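Local structure of cadherin-related family member 2 (Mus musculus, 5CYX) at residues Leu16-Pro21 with Asp67-Pro72; Asn169-Leu172 with Asn176-Ala179. The protein is expected to bind a partner cadherin on adjacent microvilli in a calcium-dependent way, organising the packing of brush-border microvilli, its first three extracellular cadherin repeats forming this chain. All coordinates share one frame; numbering follows the deposited sequence.

Contact 1 of 2, residues Leu16-Pro21 with Asp67-Pro72; sequences LPEDLP and DFETVP. With CA (calcium ion), chain B; CA (calcium ion), chain C.
E18 reaches across to D67, F68 and E69 at the calcium-binding junction of the first two cadherin repeats, where D67 and E69 form the Asp-X-Glu motif of the loop entering strand 73-81. E18 CB lies 3.9 Å from F68 N. At chi1 75° CG is tucked in over the main chain, flanked by N and C; the chain then runs extended, setting CD equally far, 3.3 Å, from the two calcium ions, to one side of the line between them. The carboxylate then splits its oxygens. OE1 binds the calcium ion of chain B (the first) at 2.4 Å and also accepts the F68 N-H at 2.9 Å, the donor arriving 58° out of the carboxylate plane. OE2 binds that of chain C (the second). The E18 and E69 side chains cross at about a right angle, carboxylate planes 36° apart; their oxygens can lie close because both carboxylates bind both ions. D100 completes the protein ligands of the first ion; D97, D100, D133 and the R98 carbonyl complete those of the second. D67 OD1 binds the first ion at 2.3 Å, whereas E69 OE1 bridges both and E69 OE2 takes the second at 2.5 Å.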
loop_
_atom_site.group_PDB
_atom_site.type_symbol
_atom_site.label_atom_id
_atom_site.label_comp_id
_atom_site.label_asym_id
_atom_site.label_seq_id
_atom_site.Cartn_x
_atom_site.Cartn_y
_atom_site.Cartn_z
ATOM N N LEU A 16 -34.651 -22.443 -2.991
ATOM C CA LEU A 16 -35.330 -21.154 -3.205
ATOM C C LEU A 16 -34.385 -19.963 -2.992
ATOM O O LEU A 16 -33.632 -19.965 -2.050
ATOM C CB LEU A 16 -36.518 -21.026 -2.238
ATOM C CG LEU A 16 -37.560 -22.143 -2.432
ATOM C CD1 LEU A 16 -38.594 -22.198 -1.307
ATOM C CD2 LEU A 16 -38.267 -21.998 -3.771
ATOM N N PRO A 17 -34.451 -18.930 -3.834
ATOM C CA PRO A 17 -33.746 -17.711 -3.455
ATOM C C PRO A 17 -34.432 -16.960 -2.253
ATOM O O PRO A 17 -35.672 -16.890 -2.183
ATOM C CB PRO A 17 -33.826 -16.859 -4.715
ATOM C CG PRO A 17 -35.018 -17.349 -5.493
ATOM C CD PRO A 17 -35.423 -18.689 -4.927
ATOM N N GLU A 18 -33.598 -16.409 -1.365
ATOM C CA GLU A 18 -34.040 -15.730 -0.166
ATOM C C GLU A 18 -34.867 -14.462 -0.462
ATOM O O GLU A 18 -35.590 -14.041 0.356
ATOM C CB GLU A 18 -32.854 -15.427 0.756
ATOM C CG GLU A 18 -31.911 -14.285 0.355
ATOM C CD GLU A 18 -31.059 -13.779 1.499
ATOM O OE1 GLU A 18 -31.543 -13.735 2.685
ATOM O OE2 GLU A 18 -29.892 -13.368 1.258
ATOM N N ASP A 19 -34.777 -13.899 -1.665
ATOM C CA ASP A 19 -35.628 -12.742 -2.057
ATOM C C ASP A 19 -36.961 -13.160 -2.675
ATOM O O ASP A 19 -37.662 -12.304 -3.220
ATOM C CB ASP A 19 -34.872 -11.816 -3.017
ATOM C CG ASP A 19 -34.357 -12.558 -4.226
ATOM O OD1 ASP A 19 -34.728 -13.730 -4.356
ATOM O OD2 ASP A 19 -33.630 -11.997 -5.058
ATOM N N LEU A 20 -37.331 -14.445 -2.583
ATOM C CA LEU A 20 -38.655 -14.904 -2.991
ATOM C C LEU A 20 -39.681 -14.200 -2.128
ATOM O O LEU A 20 -39.620 -14.290 -0.913
ATOM C CB LEU A 20 -38.852 -16.401 -2.862
ATOM C CG LEU A 20 -40.134 -17.015 -3.439
ATOM C CD1 LEU A 20 -40.195 -16.918 -4.978
ATOM C CD2 LEU A 20 -40.222 -18.479 -3.044
ATOM N N PRO A 21 -40.583 -13.442 -2.751
ATOM C CA PRO A 21 -41.579 -12.685 -1.973
ATOM C C PRO A 21 -42.650 -13.558 -1.340
ATOM O O PRO A 21 -43.101 -14.555 -1.929
ATOM C CB PRO A 21 -42.254 -11.781 -3.018
ATOM C CG PRO A 21 -41.469 -11.916 -4.248
ATOM C CD PRO A 21 -40.700 -13.196 -4.192
ATOM N N ASP A 67 -34.756 -16.070 4.716
ATOM C CA ASP A 67 -33.646 -15.225 5.119
ATOM C C ASP A 67 -32.422 -16.087 5.326
ATOM O O ASP A 67 -32.292 -16.783 6.332
ATOM C CB ASP A 67 -33.994 -14.438 6.433
ATOM C CG ASP A 67 -32.871 -13.476 6.842
ATOM O OD1 ASP A 67 -31.987 -13.129 6.022
ATOM O OD2 ASP A 67 -32.815 -13.092 7.993
ATOM N N PHE A 68 -31.536 -16.054 4.344
ATOM C CA PHE A 68 -30.338 -16.830 4.364
ATOM C C PHE A 68 -29.498 -16.533 5.590
ATOM O O PHE A 68 -28.916 -17.442 6.169
ATOM C CB PHE A 68 -29.494 -16.525 3.134
ATOM C CG PHE A 68 -28.210 -17.283 3.108
ATOM C CD1 PHE A 68 -28.199 -18.613 2.712
ATOM C CD2 PHE A 68 -27.006 -16.682 3.475
ATOM C CE1 PHE A 68 -27.004 -19.318 2.658
ATOM C CE2 PHE A 68 -25.817 -17.384 3.431
ATOM C CZ PHE A 68 -25.830 -18.704 3.047
ATOM N N GLU A 69 -29.450 -15.264 5.984
ATOM C CA GLU A 69 -28.609 -14.856 7.106
ATOM C C GLU A 69 -28.983 -15.524 8.449
ATOM O O GLU A 69 -28.092 -15.706 9.296
ATOM C CB GLU A 69 -28.606 -13.332 7.264
ATOM C CG GLU A 69 -27.671 -12.622 6.308
ATOM C CD GLU A 69 -28.027 -12.798 4.815
ATOM O OE1 GLU A 69 -29.146 -12.553 4.370
ATOM O OE2 GLU A 69 -27.189 -13.189 4.045
ATOM N N THR A 70 -30.247 -15.920 8.627
ATOM C CA THR A 70 -30.683 -16.638 9.861
ATOM C C THR A 70 -31.013 -18.120 9.660
ATOM O O THR A 70 -30.643 -18.929 10.498
ATOM C CB THR A 70 -31.914 -15.998 10.503
ATOM O OG1 THR A 70 -32.554 -15.190 9.531
ATOM C CG2 THR A 70 -31.539 -15.106 11.658
ATOM N N VAL A 71 -31.725 -18.475 8.591
ATOM C CA VAL A 71 -32.113 -19.861 8.355
ATOM C C VAL A 71 -31.702 -20.269 6.925
ATOM O O VAL A 71 -32.476 -20.182 5.974
ATOM C CB VAL A 71 -33.599 -20.122 8.625
ATOM C CG1 VAL A 71 -33.877 -21.616 8.496
ATOM C CG2 VAL A 71 -34.000 -19.668 10.052
ATOM N N PRO A 72 -30.456 -20.703 6.779
ATOM C CA PRO A 72 -29.913 -21.074 5.479
ATOM C C PRO A 72 -30.525 -22.334 4.811
ATOM O O PRO A 72 -30.517 -22.439 3.558
ATOM C CB PRO A 72 -28.417 -21.255 5.759
ATOM C CG PRO A 72 -28.310 -21.501 7.212
ATOM C CD PRO A 72 -29.451 -20.771 7.854
HETATM CA CA CA B . -31.461 -11.861 4.165
HETATM CA CA CA C . -28.146 -12.206 1.931
HETATM O O HOH W 1 -31.180 -9.838 5.540
#

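Contact 2 of 2, residues Asn169-Leu172 with Asn176-Ala179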
loop_
_atom_site.group_PDB
_atom_site.type_symbol
_atom_site.label_atom_id
_atom_site.label_comp_id
_atom_site.label_asym_id
_atom_site.label_seq_id
_atom_site.Cartn_x
_atom_site.Cartn_y
_atom_site.Cartn_z
ATOM N N ASN A 169 -0.207 9.494 1.036
ATOM C CA ASN A 169 0.371 9.429 -0.302
ATOM C C ASN A 169 1.229 10.607 -0.739
ATOM O O ASN A 169 1.857 10.531 -1.754
ATOM C CB ASN A 169 -0.774 9.206 -1.304
ATOM C CG ASN A 169 -0.295 8.928 -2.671
ATOM O OD1 ASN A 169 0.325 7.846 -2.961
ATOM N ND2 ASN A 169 -0.547 9.899 -3.580
ATOM N N ASP A 170 1.223 11.708 -0.001
ATOM C CA ASP A 170 2.061 12.864 -0.262
ATOM C C ASP A 170 2.319 13.518 1.099
ATOM O O ASP A 170 1.765 13.065 2.083
ATOM C CB ASP A 170 1.249 13.809 -1.168
ATOM C CG ASP A 170 2.093 14.814 -1.945
ATOM O OD1 ASP A 170 3.283 15.022 -1.679
ATOM O OD2 ASP A 170 1.519 15.462 -2.838
ATOM N N THR A 171 3.167 14.546 1.142
ATOM C CA THR A 171 3.720 15.064 2.385
ATOM C C THR A 171 2.765 16.115 2.914
ATOM O O THR A 171 2.094 16.829 2.140
ATOM C CB THR A 171 5.037 15.813 2.147
ATOM O OG1 THR A 171 4.792 16.733 1.079
ATOM C CG2 THR A 171 6.181 14.887 1.709
ATOM N N LEU A 172 2.701 16.213 4.220
ATOM C CA LEU A 172 1.780 17.157 4.858
ATOM C C LEU A 172 2.482 18.481 5.105
ATOM O O LEU A 172 3.677 18.527 5.183
ATOM C CB LEU A 172 1.335 16.589 6.231
ATOM C CG LEU A 172 0.639 15.234 6.230
ATOM C CD1 LEU A 172 0.538 14.530 7.576
ATOM C CD2 LEU A 172 -0.737 15.388 5.658
ATOM N N ASN A 176 1.836 25.310 5.194
ATOM C CA ASN A 176 1.762 25.543 3.752
ATOM C C ASN A 176 0.705 24.782 2.971
ATOM O O ASN A 176 0.500 25.093 1.793
ATOM C CB ASN A 176 3.135 25.301 3.151
ATOM C CG ASN A 176 4.185 26.181 3.798
ATOM O OD1 ASN A 176 5.188 25.696 4.359
ATOM N ND2 ASN A 176 3.936 27.489 3.764
ATOM N N LYS A 177 0.034 23.811 3.597
ATOM C CA LYS A 177 -1.046 23.078 2.944
ATOM C C LYS A 177 -2.337 23.287 3.714
ATOM O O LYS A 177 -3.215 24.037 3.265
ATOM C CB LYS A 177 -0.682 21.580 2.766
ATOM C CG LYS A 177 0.373 21.368 1.691
ATOM C CD LYS A 177 0.860 19.914 1.625
ATOM C CE LYS A 177 1.683 19.669 0.345
ATOM N NZ LYS A 177 1.873 18.218 0.031
ATOM N N SER A 178 -2.452 22.654 4.874
ATOM C CA SER A 178 -3.652 22.743 5.670
ATOM C C SER A 178 -3.388 22.103 7.029
ATOM O O SER A 178 -2.723 21.078 7.112
ATOM C CB SER A 178 -4.818 22.027 4.987
ATOM O OG SER A 178 -5.995 22.113 5.774
ATOM N N ALA A 179 -3.963 22.706 8.059
ATOM C CA ALA A 179 -3.963 22.154 9.404
ATOM C C ALA A 179 -5.023 21.055 9.597
ATOM O O ALA A 179 -5.011 20.358 10.609
ATOM C CB ALA A 179 -4.209 23.286 10.395
#
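K177 lies stretched toward D170, T171 and L172, bridging two parts of the loop between strands 165-168 and 180-189 of the second cadherin repeat. Its CG is anti to the carbonyl carbon (chi1 -72°), and the chain stays extended beyond CG, so the ammonium arrives end-on at the other segment while the methylenes behind it pass beside the backbone. CD lies 4.1 Å from L172 C, a plain van der Waals approach to the main chain; the L172 side chain itself starts out away from the lysine and packs against E116, a calcium ligand.

At the tip, K177 NZ donates to T171 O at 2.5 Å, an unusually short distance whose exact value is doubtful. The C=O...N angle is 151° and the donor is tilted 19° from the carbonyl plane. T171 OG1 faces the same ammonium at 3.4 Å in a weak bond. D170 and K177 run at about a right angle to each other, and the carboxylate makes a long salt bridge, OD1 to NZ at 3.9 Å.

D170 is tied down independently of the lysine. Its OD1 accepts the T171 N-H at 2.9 Å on the anti side but well out of the carboxylate plane, and OD2 is held by N156 ND2, which fixes the rotation of the carboxylate. N153 OD1 adds a weak bond to NZ. A methionine in place of K177 could fill much the same length but would probably leave the T171 carbonyl without this donor and D170 without its nearby positive charge. The ammonium thus appears to be gripped chiefly by a neutral carbonyl, with the carboxylate probably contributing a more distant electrostatic pull.

Contacts 1 and 2 lie in successive repeats, their centres 49 Å apart, yet both draw on the loop that precedes the corresponding long strand, 73-81 in the first repeat and 180-189 in the second. In contact 1 this loop meets E18, just beyond the end of strand 13-17; in contact 2 it folds back on itself. Contact 1 is the more buried, with E18 and F68 enclosed, and calcium joins its acidic groups at the boundary between repeats. Contact 2 is nearer the surface and metal-free: T171 is exposed, and a lysine supplies the positive charge. The side chain of its buried L172 is about 9 Å from a bound calcium ion.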